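Local coordinates for protein putative HTH-type transcriptional regulator ybaQ (Escherichia coli, PDB 2EBY) that probably binds DNA as a transcriptional regulator of the VapA/VapI family, through a helix-turn-helix domain of the Cro/C1 type, at residues N85-T88 with Q89-G93; A75-D78 with L79-E83; A99-L102 with A103-E107; S42-N46 with N47-L51; F63-T66 with V67-L71. All coordinates share one frame; numbering follows the deposited sequence.

Overall arrangement
The five contacts follow the chain in the order 4, 5, 2, 1, 3, from the predicted DNA-binding unit to the C-terminal arm. Interaction 4 closes helix 38-45 and interaction 5 opens helix 67-83; their centres are about 16 Å apart, and they meet where Leu-51 CD2 lies 3.2 Å from Trp-70 O. Interaction 2 continues helix 67-83, and its Val-82 O is joined to Gln-89 NE2 of interaction 1 by a probable hydrogen bond of 3.0 Å. Interaction 3 stands apart, its centre about 24 Å from that of interaction 1 and about 44 Å from that of interaction 4. Interactions 1, 2, 3 and 5 touch the second subunit; the sulfate is bound by Lys-50 of interaction 4.

Interaction 1: residues N85-T88 with Q89-G93; sequences NMRT and QEELG
Thr-88 and Leu-92 stand side by side one turn apart on helix 86-94, pointing the same way, and make the close-packed face of the N-capped start of the helix. Thr-88 CG2, set anti to the backbone N, lies 4.0 Å from Leu-92 CD1, while Leu-92 CG rests 3.2 Å from Thr-88 O. That same oxygen accepts from Leu-92 N at 2.7 Å. The second subunit closes this face, Glu-54 packing on Thr-88 and Phe-57 on Leu-92. An alanine in place of Leu-92 would probably leave Thr-88 CG2 without its neighbour and open a gap against Phe-57 of the second subunit.

At the helix start Asn-85 is the N-cap. Its OD1 takes Thr-88 N at 3.1 Å, with the donor above the carbonyl plane, 48° out of it, and Asn-85 O accepts from Gln-89 N. Gln-89 CG, anti to its carbonyl carbon (chi1 -69°), comes to 3.4 Å from Asn-85 O; a bend at chi2 then turns the amide, whose NE2 is bonded to Val-82 O at the end of the preceding helix.

The solvent side is looser. Met-86 and Arg-87 lead outward, and Arg-87 NE stays 5.2 Å from Glu-91 OE1. The other carboxylate oxygen of Glu-91 forms a salt bridge to Arg-58 of the second subunit. The polar groups thus serve two ends: Asn-85 satisfies an amide of the first turn, whereas Glu-91 commits its charge to the dimer interface.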
loop_
_atom_site.group_PDB
_atom_site.type_symbol
_atom_site.label_atom_id
_atom_site.label_comp_id
_atom_site.label_asym_id
_atom_site.label_seq_id
_atom_site.Cartn_x
_atom_site.Cartn_y
_atom_site.Cartn_z
ATOM N N ASN A 85 11.563 3.137 -12.122
ATOM C CA ASN A 85 11.404 4.570 -12.297
ATOM C C ASN A 85 12.812 5.120 -12.102
ATOM O O ASN A 85 13.306 5.198 -10.977
ATOM C CB ASN A 85 10.467 5.136 -11.236
ATOM C CG ASN A 85 10.225 6.617 -11.410
ATOM O OD1 ASN A 85 11.156 7.382 -11.638
ATOM N ND2 ASN A 85 8.974 7.031 -11.289
ATOM N N MET A 86 13.466 5.484 -13.198
ATOM C CA MET A 86 14.829 5.989 -13.129
ATOM C C MET A 86 15.012 7.274 -12.333
ATOM O O MET A 86 16.039 7.458 -11.680
ATOM C CB MET A 86 15.390 6.161 -14.539
ATOM C CG MET A 86 15.663 4.844 -15.244
ATOM S SD MET A 86 16.676 3.730 -14.239
ATOM C CE MET A 86 15.712 2.232 -14.316
ATOM N N ARG A 87 14.038 8.171 -12.385
ATOM C CA ARG A 87 14.158 9.409 -11.628
ATOM C C ARG A 87 14.254 9.066 -10.138
ATOM O O ARG A 87 15.076 9.615 -9.406
ATOM C CB ARG A 87 12.939 10.296 -11.874
ATOM C CG ARG A 87 12.916 11.578 -11.048
ATOM C CD ARG A 87 11.527 12.192 -11.097
ATOM N NE ARG A 87 10.525 11.174 -10.789
ATOM C CZ ARG A 87 9.261 11.219 -11.195
ATOM N NH1 ARG A 87 8.834 12.239 -11.929
ATOM N NH2 ARG A 87 8.427 10.233 -10.881
ATOM N N THR A 88 13.411 8.138 -9.702
ATOM C CA THR A 88 13.391 7.731 -8.301
ATOM C C THR A 88 14.682 7.018 -7.891
ATOM O O THR A 88 15.217 7.261 -6.812
ATOM C CB THR A 88 12.200 6.797 -8.010
ATOM O OG1 THR A 88 10.993 7.404 -8.484
ATOM C CG2 THR A 88 12.076 6.547 -6.508
ATOM N N GLN A 89 15.180 6.145 -8.757
ATOM C CA GLN A 89 16.400 5.398 -8.470
ATOM C C GLN A 89 17.645 6.276 -8.300
ATOM O O GLN A 89 18.415 6.101 -7.351
ATOM C CB GLN A 89 16.629 4.348 -9.557
ATOM C CG GLN A 89 15.616 3.215 -9.549
ATOM C CD GLN A 89 15.558 2.503 -8.210
ATOM O OE1 GLN A 89 16.575 2.025 -7.704
ATOM N NE2 GLN A 89 14.364 2.430 -7.629
ATOM N N GLU A 90 17.849 7.210 -9.220
ATOM C CA GLU A 90 18.996 8.101 -9.118
ATOM C C GLU A 90 18.878 8.901 -7.839
ATOM O O GLU A 90 19.846 9.101 -7.115
ATOM C CB GLU A 90 19.063 9.035 -10.333
ATOM C CG GLU A 90 19.626 8.368 -11.565
ATOM C CD GLU A 90 20.962 7.699 -11.282
ATOM O OE1 GLU A 90 21.859 8.382 -10.732
ATOM O OE2 GLU A 90 21.116 6.497 -11.603
ATOM N N GLU A 91 17.652 9.329 -7.580
ATOM C CA GLU A 91 17.290 10.105 -6.404
ATOM C C GLU A 91 17.614 9.322 -5.126
ATOM O O GLU A 91 18.255 9.829 -4.210
ATOM C CB GLU A 91 15.799 10.433 -6.506
ATOM C CG GLU A 91 15.288 11.482 -5.597
ATOM C CD GLU A 91 13.931 11.920 -6.045
ATOM O OE1 GLU A 91 13.845 12.624 -7.073
ATOM O OE2 GLU A 91 12.956 11.535 -5.380
ATOM N N LEU A 92 17.194 8.067 -5.095
ATOM C CA LEU A 92 17.451 7.198 -3.954
ATOM C C LEU A 92 18.950 7.011 -3.777
ATOM O O LEU A 92 19.445 6.855 -2.663
ATOM C CB LEU A 92 16.796 5.827 -4.157
ATOM C CG LEU A 92 15.275 5.708 -4.037
ATOM C CD1 LEU A 92 14.841 4.334 -4.550
ATOM C CD2 LEU A 92 14.857 5.911 -2.585
ATOM N N GLY A 93 19.668 7.033 -4.896
ATOM C CA GLY A 93 21.108 6.871 -4.858
ATOM C C GLY A 93 21.817 8.086 -4.286
ATOM O O GLY A 93 22.921 7.966 -3.757
#

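Interaction 2: residues A75-D78 with L79-E83; sequences AAVD and LWEVE
Val-77 and Glu-81 meet one turn apart in the last part of helix 67-83, a regular alpha-helix whose i to i+4 ladder runs through both segments. Glu-81 CG lies 3.1 Å from Val-77 O, the oxygen that also accepts from Glu-81 N at 2.9 Å. The extended Glu-81 chain (chi2 -175°) then crosses Val-77 obliquely and brings OE2 to 4.0 Å from Val-77 CG1. Next to it Asp-78 points the same way as Glu-81, their carboxylate planes 47° apart. These like charges would tend to repel, but Asp-78 OD1 has a hydrogen bond from Gln-74 one turn earlier.

Leu-79 lies along the preceding turn, CD1 3.7 Å from Ala-75 O. Trp-80 swings its indole away, CG anti to the backbone N (chi1 -180°), onto Lys-7 and Pro-8 of the N-terminal loop, which also touches Ala-76.

Farther out, Phe-57 of the second subunit packs on Leu-79, and Thr-53 of that subunit on Asp-78 and Val-82. This joins the helix both to its own N-terminal loop and to the partner chain. At the beginning of the Trp-80 side chain, CB sits 3.5 Å from Val-77 O.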
loop_
_atom_site.group_PDB
_atom_site.type_symbol
_atom_site.label_atom_id
_atom_site.label_comp_id
_atom_site.label_asym_id
_atom_site.label_seq_id
_atom_site.Cartn_x
_atom_site.Cartn_y
_atom_site.Cartn_z
ATOM N N ALA A 75 1.243 -5.373 -3.986
ATOM C CA ALA A 75 2.495 -4.945 -3.372
ATOM C C ALA A 75 3.637 -5.195 -4.345
ATOM O O ALA A 75 4.510 -4.360 -4.506
ATOM C CB ALA A 75 2.745 -5.711 -2.072
ATOM N N ALA A 76 3.627 -6.355 -4.991
ATOM C CA ALA A 76 4.674 -6.706 -5.944
ATOM C C ALA A 76 4.728 -5.706 -7.089
ATOM O O ALA A 76 5.803 -5.356 -7.560
ATOM C CB ALA A 76 4.445 -8.105 -6.487
ATOM N N VAL A 77 3.558 -5.265 -7.539
ATOM C CA VAL A 77 3.465 -4.297 -8.623
ATOM C C VAL A 77 4.004 -2.951 -8.155
ATOM O O VAL A 77 4.725 -2.275 -8.885
ATOM C CB VAL A 77 2.002 -4.116 -9.094
ATOM C CG1 VAL A 77 1.890 -2.917 -10.021
ATOM C CG2 VAL A 77 1.531 -5.366 -9.814
ATOM N N ASP A 78 3.653 -2.562 -6.934
ATOM C CA ASP A 78 4.122 -1.291 -6.397
ATOM C C ASP A 78 5.647 -1.266 -6.335
ATOM O O ASP A 78 6.275 -0.269 -6.683
ATOM C CB ASP A 78 3.540 -1.036 -5.002
ATOM C CG ASP A 78 2.031 -0.791 -5.024
ATOM O OD1 ASP A 78 1.512 -0.279 -6.040
ATOM O OD2 ASP A 78 1.365 -1.094 -4.015
ATOM N N LEU A 79 6.235 -2.372 -5.897
ATOM C CA LEU A 79 7.680 -2.473 -5.801
ATOM C C LEU A 79 8.316 -2.391 -7.180
ATOM O O LEU A 79 9.321 -1.710 -7.360
ATOM C CB LEU A 79 8.072 -3.782 -5.118
ATOM C CG LEU A 79 8.096 -3.688 -3.593
ATOM C CD1 LEU A 79 7.850 -5.049 -2.967
ATOM C CD2 LEU A 79 9.437 -3.119 -3.161
ATOM N N TRP A 80 7.724 -3.080 -8.150
ATOM C CA TRP A 80 8.239 -3.062 -9.509
ATOM C C TRP A 80 8.243 -1.634 -10.057
ATOM O O TRP A 80 9.232 -1.194 -10.638
ATOM C CB TRP A 80 7.384 -3.949 -10.412
ATOM C CG TRP A 80 7.863 -3.984 -11.824
ATOM C CD1 TRP A 80 8.848 -4.775 -12.336
ATOM C CD2 TRP A 80 7.412 -3.151 -12.898
ATOM N NE1 TRP A 80 9.043 -4.485 -13.666
ATOM C CE2 TRP A 80 8.177 -3.492 -14.038
ATOM C CE3 TRP A 80 6.441 -2.144 -13.013
ATOM C CZ2 TRP A 80 7.999 -2.861 -15.277
ATOM C CZ3 TRP A 80 6.265 -1.515 -14.249
ATOM C CH2 TRP A 80 7.044 -1.879 -15.362
ATOM N N GLU A 81 7.142 -0.911 -9.863
ATOM C CA GLU A 81 7.031 0.461 -10.357
ATOM C C GLU A 81 8.114 1.396 -9.836
ATOM O O GLU A 81 8.599 2.250 -10.577
ATOM C CB GLU A 81 5.661 1.054 -10.020
ATOM C CG GLU A 81 4.495 0.268 -10.594
ATOM C CD GLU A 81 3.153 0.937 -10.349
ATOM O OE1 GLU A 81 2.969 1.518 -9.256
ATOM O OE2 GLU A 81 2.278 0.871 -11.240
ATOM N N VAL A 82 8.481 1.256 -8.564
ATOM C CA VAL A 82 9.517 2.107 -7.991
ATOM C C VAL A 82 10.880 1.725 -8.552
ATOM O O VAL A 82 11.682 2.592 -8.896
ATOM C CB VAL A 82 9.553 1.999 -6.451
ATOM C CG1 VAL A 82 10.804 2.682 -5.906
ATOM C CG2 VAL A 82 8.306 2.646 -5.857
ATOM N N GLU A 83 11.131 0.424 -8.650
ATOM C CA GLU A 83 12.398 -0.091 -9.163
ATOM C C GLU A 83 12.665 0.252 -10.623
ATOM O O GLU A 83 13.817 0.293 -11.052
ATOM C CB GLU A 83 12.450 -1.608 -8.996
ATOM C CG GLU A 83 12.760 -2.060 -7.585
ATOM C CD GLU A 83 12.392 -3.509 -7.354
ATOM O OE1 GLU A 83 12.274 -4.257 -8.348
ATOM O OE2 GLU A 83 12.231 -3.904 -6.180
#

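Interaction 3: residues A99-L102 with A103-E107; sequences AEYL and ARREE
Tyr-101 lies between two arginines on helix 98-107, Arg-104 three residues on and Arg-105 four. From CB, which is 4.0 Å from Arg-104 NH1, the side chain leaves with CG anti to the backbone N (chi1 177°). CD1 comes within 3.4 Å of that NH1, the ring and guanidinium planes standing 47° apart; NH1 also has a salt bridge to Glu-96. Across the ring, CE2 meets Arg-105 CD at 4.0 Å. At the tip, OH is 3.9 Å from the same CD and is hydrogen-bonded to Glu-29 of the second subunit.

Arg-105 is flanked further by Leu-102, whose CD2 lies over one guanidinium face, 3.3 Å from NH2. Its NH1 binds Glu-29 and Asp-24 O of the second subunit. A leucine in place of Tyr-101 would probably leave Glu-29 of that subunit without its hydroxyl partner and Arg-105 CD without the ring beside it. Tyrosine and arginine together grip one carboxylate, anchoring this C-terminal arm on the partner chain.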
loop_
_atom_site.group_PDB
_atom_site.type_symbol
_atom_site.label_atom_id
_atom_site.label_comp_id
_atom_site.label_asym_id
_atom_site.label_seq_id
_atom_site.Cartn_x
_atom_site.Cartn_y
_atom_site.Cartn_z
ATOM N N ALA A 99 22.753 8.567 9.690
ATOM C CA ALA A 99 24.009 8.296 10.385
ATOM C C ALA A 99 25.082 9.253 9.875
ATOM O O ALA A 99 25.861 9.809 10.652
ATOM C CB ALA A 99 24.444 6.863 10.142
ATOM N N GLU A 100 25.120 9.420 8.557
ATOM C CA GLU A 100 26.068 10.311 7.914
ATOM C C GLU A 100 25.748 11.744 8.296
ATOM O O GLU A 100 26.621 12.483 8.765
ATOM C CB GLU A 100 25.989 10.157 6.399
ATOM C CG GLU A 100 26.617 8.884 5.878
ATOM C CD GLU A 100 26.296 8.647 4.422
ATOM O OE1 GLU A 100 27.051 7.910 3.757
ATOM O OE2 GLU A 100 25.278 9.193 3.947
ATOM N N TYR A 101 24.491 12.130 8.102
ATOM C CA TYR A 101 24.054 13.483 8.419
ATOM C C TYR A 101 24.382 13.896 9.849
ATOM O O TYR A 101 24.928 14.974 10.080
ATOM C CB TYR A 101 22.549 13.641 8.200
ATOM C CG TYR A 101 22.053 15.016 8.584
ATOM C CD1 TYR A 101 22.380 16.132 7.812
ATOM C CD2 TYR A 101 21.327 15.216 9.756
ATOM C CE1 TYR A 101 21.991 17.414 8.197
ATOM C CE2 TYR A 101 20.935 16.487 10.151
ATOM C CZ TYR A 101 21.276 17.584 9.371
ATOM O OH TYR A 101 20.906 18.850 9.761
ATOM N N LEU A 102 24.031 13.054 10.813
ATOM C CA LEU A 102 24.301 13.384 12.206
ATOM C C LEU A 102 25.794 13.556 12.454
ATOM O O LEU A 102 26.197 14.393 13.253
ATOM C CB LEU A 102 23.741 12.307 13.136
ATOM C CG LEU A 102 22.218 12.252 13.223
ATOM C CD1 LEU A 102 21.817 11.203 14.242
ATOM C CD2 LEU A 102 21.666 13.616 13.615
ATOM N N ALA A 103 26.616 12.768 11.772
ATOM C CA ALA A 103 28.057 12.884 11.941
ATOM C C ALA A 103 28.455 14.280 11.482
ATOM O O ALA A 103 29.105 15.024 12.216
ATOM C CB ALA A 103 28.771 11.839 11.115
ATOM N N ARG A 104 28.052 14.633 10.265
ATOM C CA ARG A 104 28.361 15.946 9.715
ATOM C C ARG A 104 27.843 17.077 10.598
ATOM O O ARG A 104 28.559 18.046 10.854
ATOM C CB ARG A 104 27.785 16.078 8.304
ATOM C CG ARG A 104 28.800 15.800 7.203
ATOM C CD ARG A 104 28.174 15.618 5.815
ATOM N NE ARG A 104 27.291 16.707 5.407
ATOM C CZ ARG A 104 26.007 16.791 5.742
ATOM N NH1 ARG A 104 25.456 15.847 6.495
ATOM N NH2 ARG A 104 25.271 17.809 5.321
ATOM N N ARG A 105 26.609 16.949 11.073
ATOM C CA ARG A 105 26.012 17.977 11.922
ATOM C C ARG A 105 26.805 18.252 13.196
ATOM O O ARG A 105 26.937 19.403 13.613
ATOM C CB ARG A 105 24.567 17.602 12.293
ATOM C CG ARG A 105 23.860 18.681 13.112
ATOM C CD ARG A 105 22.381 18.393 13.326
ATOM N NE ARG A 105 22.138 17.333 14.300
ATOM C CZ ARG A 105 20.926 16.983 14.719
ATOM N NH1 ARG A 105 19.855 17.610 14.245
ATOM N NH2 ARG A 105 20.782 16.019 15.617
ATOM N N GLU A 106 27.328 17.199 13.816
ATOM C CA GLU A 106 28.089 17.363 15.048
ATOM C C GLU A 106 29.397 18.110 14.832
ATOM O O GLU A 106 29.907 18.743 15.748
ATOM C CB GLU A 106 28.372 16.005 15.697
ATOM C CG GLU A 106 27.150 15.116 15.778
ATOM C CD GLU A 106 27.132 14.242 17.009
ATOM O OE1 GLU A 106 28.202 13.706 17.373
ATOM O OE2 GLU A 106 26.042 14.087 17.605
ATOM N N GLU A 107 29.938 18.042 13.621
ATOM C CA GLU A 107 31.191 18.738 13.331
ATOM C C GLU A 107 30.936 20.241 13.327
ATOM O O GLU A 107 31.737 21.007 13.864
ATOM C CB GLU A 107 31.762 18.318 11.979
ATOM C CG GLU A 107 33.130 18.900 11.679
ATOM C CD GLU A 107 34.097 18.730 12.833
ATOM O OE1 GLU A 107 34.284 17.578 13.291
ATOM O OE2 GLU A 107 34.667 19.754 13.275
#

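Interaction 4: residues S42-N46 with N47-L51; sequences SALIN and NNRKL. With SO4 (sulfate ion), chain C.
Ala-43 O is the acceptor on which helix 38-45 ends, in a Schellman motif that places Asn-47 at positive phi (64°). By hydrogen bonds, Asn-48 N reaches this oxygen at 2.9 Å, in the carbonyl plane, and Arg-49 N adds a weak bond. Asn-47 N takes Leu-44 O at 3.1 Å from well above its carbonyl plane.

Apolar contacts tie the loop back to the helix. Leu-44 and Leu-51 meet at CD1, 3.6 Å apart, against Leu-59 of helix 53-63; Leu-51 also rests on Trp-70. Ala-43 CB lies 3.9 Å from Arg-49 CB, and the guanidinium of Arg-49, bent at chi3 (79°), turns its edge to Leu-44 CD1 at 4.0 Å.

The charged contact is outward: Lys-50, extended beyond CG, gives NZ to sulfate O4 at 3.0 Å. Helix 38-45 belongs to the predicted helix-turn-helix. The sulfate probably comes from the crystallisation liquor; the Lys-50 ammonium and the backbone N-H of Thr-53 together hold this anion at the start of helix 53-63, though whether a DNA phosphate does the same is not established.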
loop_
_atom_site.group_PDB
_atom_site.type_symbol
_atom_site.label_atom_id
_atom_site.label_comp_id
_atom_site.label_asym_id
_atom_site.label_seq_id
_atom_site.Cartn_x
_atom_site.Cartn_y
_atom_site.Cartn_z
ATOM N N SER A 42 -13.298 -3.538 -14.246
ATOM C CA SER A 42 -12.552 -3.365 -15.481
ATOM C C SER A 42 -11.272 -2.561 -15.243
ATOM O O SER A 42 -10.234 -2.854 -15.832
ATOM C CB SER A 42 -13.417 -2.667 -16.535
ATOM O OG SER A 42 -12.668 -2.428 -17.719
ATOM N N ALA A 43 -11.344 -1.546 -14.384
ATOM C CA ALA A 43 -10.167 -0.734 -14.086
ATOM C C ALA A 43 -9.142 -1.535 -13.287
ATOM O O ALA A 43 -7.942 -1.321 -13.425
ATOM C CB ALA A 43 -10.565 0.512 -13.311
ATOM N N LEU A 44 -9.616 -2.434 -12.434
ATOM C CA LEU A 44 -8.715 -3.260 -11.643
ATOM C C LEU A 44 -7.964 -4.194 -12.580
ATOM O O LEU A 44 -6.748 -4.293 -12.530
ATOM C CB LEU A 44 -9.497 -4.085 -10.619
ATOM C CG LEU A 44 -8.663 -5.111 -9.842
ATOM C CD1 LEU A 44 -7.518 -4.406 -9.129
ATOM C CD2 LEU A 44 -9.544 -5.851 -8.850
ATOM N N ILE A 45 -8.712 -4.871 -13.443
ATOM C CA ILE A 45 -8.148 -5.807 -14.404
ATOM C C ILE A 45 -7.115 -5.180 -15.337
ATOM O O ILE A 45 -6.113 -5.812 -15.670
ATOM C CB ILE A 45 -9.266 -6.437 -15.253
ATOM C CG1 ILE A 45 -10.110 -7.356 -14.376
ATOM C CG2 ILE A 45 -8.675 -7.188 -16.434
ATOM C CD1 ILE A 45 -11.154 -8.124 -15.131
ATOM N N ASN A 46 -7.350 -3.939 -15.750
ATOM C CA ASN A 46 -6.427 -3.273 -16.656
ATOM C C ASN A 46 -5.361 -2.449 -15.964
ATOM O O ASN A 46 -4.575 -1.774 -16.619
ATOM C CB ASN A 46 -7.201 -2.406 -17.639
ATOM C CG ASN A 46 -8.107 -3.222 -18.519
ATOM O OD1 ASN A 46 -9.321 -3.019 -18.541
ATOM N ND2 ASN A 46 -7.524 -4.168 -19.244
ATOM N N ASN A 47 -5.353 -2.502 -14.636
ATOM C CA ASN A 47 -4.362 -1.796 -13.832
ATOM C C ASN A 47 -4.403 -0.268 -13.934
ATOM O O ASN A 47 -3.366 0.394 -13.873
ATOM C CB ASN A 47 -2.959 -2.317 -14.182
ATOM C CG ASN A 47 -1.928 -1.987 -13.112
ATOM O OD1 ASN A 47 -2.238 -1.989 -11.921
ATOM N ND2 ASN A 47 -0.694 -1.714 -13.534
ATOM N N ASN A 48 -5.602 0.291 -14.073
ATOM C CA ASN A 48 -5.759 1.741 -14.147
ATOM C C ASN A 48 -6.126 2.247 -12.761
ATOM O O ASN A 48 -6.162 3.455 -12.503
ATOM C CB ASN A 48 -6.860 2.114 -15.140
ATOM C CG ASN A 48 -6.444 1.867 -16.579
ATOM O OD1 ASN A 48 -5.598 2.581 -17.122
ATOM N ND2 ASN A 48 -7.022 0.845 -17.197
ATOM N N ARG A 49 -6.385 1.295 -11.875
ATOM C CA ARG A 49 -6.760 1.565 -10.499
ATOM C C ARG A 49 -6.010 0.531 -9.669
ATOM O O ARG A 49 -6.061 -0.662 -9.962
ATOM C CB ARG A 49 -8.269 1.362 -10.328
ATOM C CG ARG A 49 -8.851 1.779 -8.986
ATOM C CD ARG A 49 -10.068 0.912 -8.633
ATOM N NE ARG A 49 -9.652 -0.396 -8.119
ATOM C CZ ARG A 49 -10.026 -0.895 -6.941
ATOM N NH1 ARG A 49 -10.838 -0.206 -6.148
ATOM N NH2 ARG A 49 -9.558 -2.067 -6.541
ATOM N N LYS A 50 -5.310 0.975 -8.640
ATOM C CA LYS A 50 -4.579 0.038 -7.802
ATOM C C LYS A 50 -5.611 -0.787 -7.037
ATOM O O LYS A 50 -6.723 -0.321 -6.794
ATOM C CB LYS A 50 -3.707 0.798 -6.802
ATOM C CG LYS A 50 -4.516 1.424 -5.671
ATOM C CD LYS A 50 -3.639 2.141 -4.655
ATOM C CE LYS A 50 -4.488 2.627 -3.483
ATOM N NZ LYS A 50 -3.698 3.330 -2.431
ATOM N N LEU A 51 -5.258 -2.010 -6.670
ATOM C CA LEU A 51 -6.164 -2.841 -5.884
ATOM C C LEU A 51 -6.157 -2.218 -4.486
ATOM O O LEU A 51 -5.117 -2.217 -3.822
ATOM C CB LEU A 51 -5.637 -4.269 -5.787
ATOM C CG LEU A 51 -6.447 -5.266 -4.956
ATOM C CD1 LEU A 51 -7.511 -5.919 -5.817
ATOM C CD2 LEU A 51 -5.509 -6.329 -4.406
HETATM S S SO4 C . -6.123 1.965 0.349
HETATM O O1 SO4 C . -6.420 1.701 1.793
HETATM O O2 SO4 C . -6.014 0.658 -0.359
HETATM O O3 SO4 C . -7.256 2.715 -0.320
HETATM O O4 SO4 C . -4.828 2.755 0.264
#

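Interaction 5: residues F63-T66 with V67-L71; sequences FDTT and VDFWL
Thr-65 OG1 is gripped from two sides in the loop that leads into helix 67-83. It donates to Thr-66 O at 2.9 Å and receives Trp-70 NE1 at 2.9 Å, a weak, bent bond (122° at the hydrogen). Its placing between the backbone N and carbonyl carbon (chi1 70°) brings it to both partners.

The neighbouring Thr-66 is the N-cap: its OG1 accepts from Phe-69 N at 2.9 Å, with Phe-69 CB 3.3 Å from the same oxygen. Past the polar pair the rings gather. Phe-69 CE2 stands 3.5 Å above the Trp-70 ring, over its centre, while Trp-70 CD1 meets the Phe-69 ring at its edge. Phe-63 crosses Trp-70 at about a right angle, CD2 to CZ2 3.9 Å, and also meets Tyr-19 of helix 11-20.

This aromatic cluster joins three helices of the Cro/C1-type domain, with Leu-59 of helix 53-63 against Trp-70. Thr-66 thus caps a helix-start amide, while Thr-65 offers the indole N-H a weak acceptor, which probably helps hold the indole against the turn.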
loop_
_atom_site.group_PDB
_atom_site.type_symbol
_atom_site.label_atom_id
_atom_site.label_comp_id
_atom_site.label_asym_id
_atom_site.label_seq_id
_atom_site.Cartn_x
_atom_site.Cartn_y
_atom_site.Cartn_z
ATOM N N PHE A 63 -14.055 -14.976 -3.540
ATOM C CA PHE A 63 -13.292 -16.146 -3.952
ATOM C C PHE A 63 -12.760 -17.013 -2.820
ATOM O O PHE A 63 -12.002 -17.947 -3.055
ATOM C CB PHE A 63 -12.145 -15.717 -4.871
ATOM C CG PHE A 63 -12.605 -15.129 -6.171
ATOM C CD1 PHE A 63 -13.260 -15.913 -7.112
ATOM C CD2 PHE A 63 -12.393 -13.783 -6.454
ATOM C CE1 PHE A 63 -13.700 -15.366 -8.319
ATOM C CE2 PHE A 63 -12.830 -13.225 -7.660
ATOM C CZ PHE A 63 -13.483 -14.019 -8.591
ATOM N N ASP A 64 -13.160 -16.700 -1.596
ATOM C CA ASP A 64 -12.735 -17.462 -0.432
ATOM C C ASP A 64 -11.219 -17.557 -0.295
ATOM O O ASP A 64 -10.653 -18.648 -0.254
ATOM C CB ASP A 64 -13.358 -18.857 -0.483
ATOM C CG ASP A 64 -13.192 -19.623 0.819
ATOM O OD1 ASP A 64 -13.315 -19.010 1.901
ATOM O OD2 ASP A 64 -12.955 -20.847 0.753
ATOM N N THR A 65 -10.565 -16.402 -0.237
ATOM C CA THR A 65 -9.118 -16.341 -0.080
ATOM C C THR A 65 -8.860 -15.418 1.097
ATOM O O THR A 65 -9.794 -14.996 1.778
ATOM C CB THR A 65 -8.420 -15.714 -1.304
ATOM O OG1 THR A 65 -8.725 -14.315 -1.359
ATOM C CG2 THR A 65 -8.881 -16.387 -2.580
ATOM N N THR A 66 -7.591 -15.118 1.343
ATOM C CA THR A 66 -7.235 -14.195 2.412
ATOM C C THR A 66 -7.216 -12.827 1.757
ATOM O O THR A 66 -7.238 -12.721 0.535
ATOM C CB THR A 66 -5.823 -14.459 2.965
ATOM O OG1 THR A 66 -4.878 -14.385 1.894
ATOM C CG2 THR A 66 -5.749 -15.817 3.628
ATOM N N VAL A 67 -7.179 -11.776 2.561
ATOM C CA VAL A 67 -7.117 -10.435 2.009
ATOM C C VAL A 67 -5.714 -10.223 1.454
ATOM O O VAL A 67 -5.530 -9.616 0.401
ATOM C CB VAL A 67 -7.381 -9.360 3.083
ATOM C CG1 VAL A 67 -7.273 -7.966 2.456
ATOM C CG2 VAL A 67 -8.759 -9.564 3.705
ATOM N N ASP A 68 -4.725 -10.744 2.167
ATOM C CA ASP A 68 -3.341 -10.575 1.753
ATOM C C ASP A 68 -2.980 -11.289 0.468
ATOM O O ASP A 68 -2.051 -10.879 -0.214
ATOM C CB ASP A 68 -2.382 -10.966 2.885
ATOM C CG ASP A 68 -2.268 -9.874 3.941
ATOM O OD1 ASP A 68 -2.871 -8.801 3.735
ATOM O OD2 ASP A 68 -1.577 -10.071 4.965
ATOM N N PHE A 69 -3.700 -12.353 0.133
ATOM C CA PHE A 69 -3.429 -13.043 -1.116
ATOM C C PHE A 69 -3.497 -11.974 -2.218
ATOM O O PHE A 69 -2.634 -11.901 -3.091
ATOM C CB PHE A 69 -4.488 -14.114 -1.368
ATOM C CG PHE A 69 -4.528 -14.608 -2.788
ATOM C CD1 PHE A 69 -3.626 -15.569 -3.233
ATOM C CD2 PHE A 69 -5.456 -14.090 -3.690
ATOM C CE1 PHE A 69 -3.644 -16.012 -4.560
ATOM C CE2 PHE A 69 -5.483 -14.524 -5.018
ATOM C CZ PHE A 69 -4.577 -15.486 -5.452
ATOM N N TRP A 70 -4.529 -11.134 -2.164
ATOM C CA TRP A 70 -4.676 -10.083 -3.158
ATOM C C TRP A 70 -3.736 -8.906 -2.925
ATOM O O TRP A 70 -3.104 -8.425 -3.860
ATOM C CB TRP A 70 -6.127 -9.585 -3.213
ATOM C CG TRP A 70 -7.091 -10.658 -3.633
ATOM C CD1 TRP A 70 -7.891 -11.402 -2.819
ATOM C CD2 TRP A 70 -7.278 -11.166 -4.959
ATOM N NE1 TRP A 70 -8.559 -12.351 -3.550
ATOM C CE2 TRP A 70 -8.202 -12.235 -4.872
ATOM C CE3 TRP A 70 -6.754 -10.837 -6.223
ATOM C CZ2 TRP A 70 -8.619 -12.967 -5.986
ATOM C CZ3 TRP A 70 -7.168 -11.566 -7.337
ATOM C CH2 TRP A 70 -8.089 -12.622 -7.209
ATOM N N LEU A 71 -3.624 -8.448 -1.682
ATOM C CA LEU A 71 -2.762 -7.304 -1.401
ATOM C C LEU A 71 -1.296 -7.565 -1.720
ATOM O O LEU A 71 -0.581 -6.642 -2.106
ATOM C CB LEU A 71 -2.915 -6.841 0.060
ATOM C CG LEU A 71 -4.263 -6.190 0.420
ATOM C CD1 LEU A 71 -4.258 -5.782 1.902
ATOM C CD2 LEU A 71 -4.522 -4.975 -0.479
#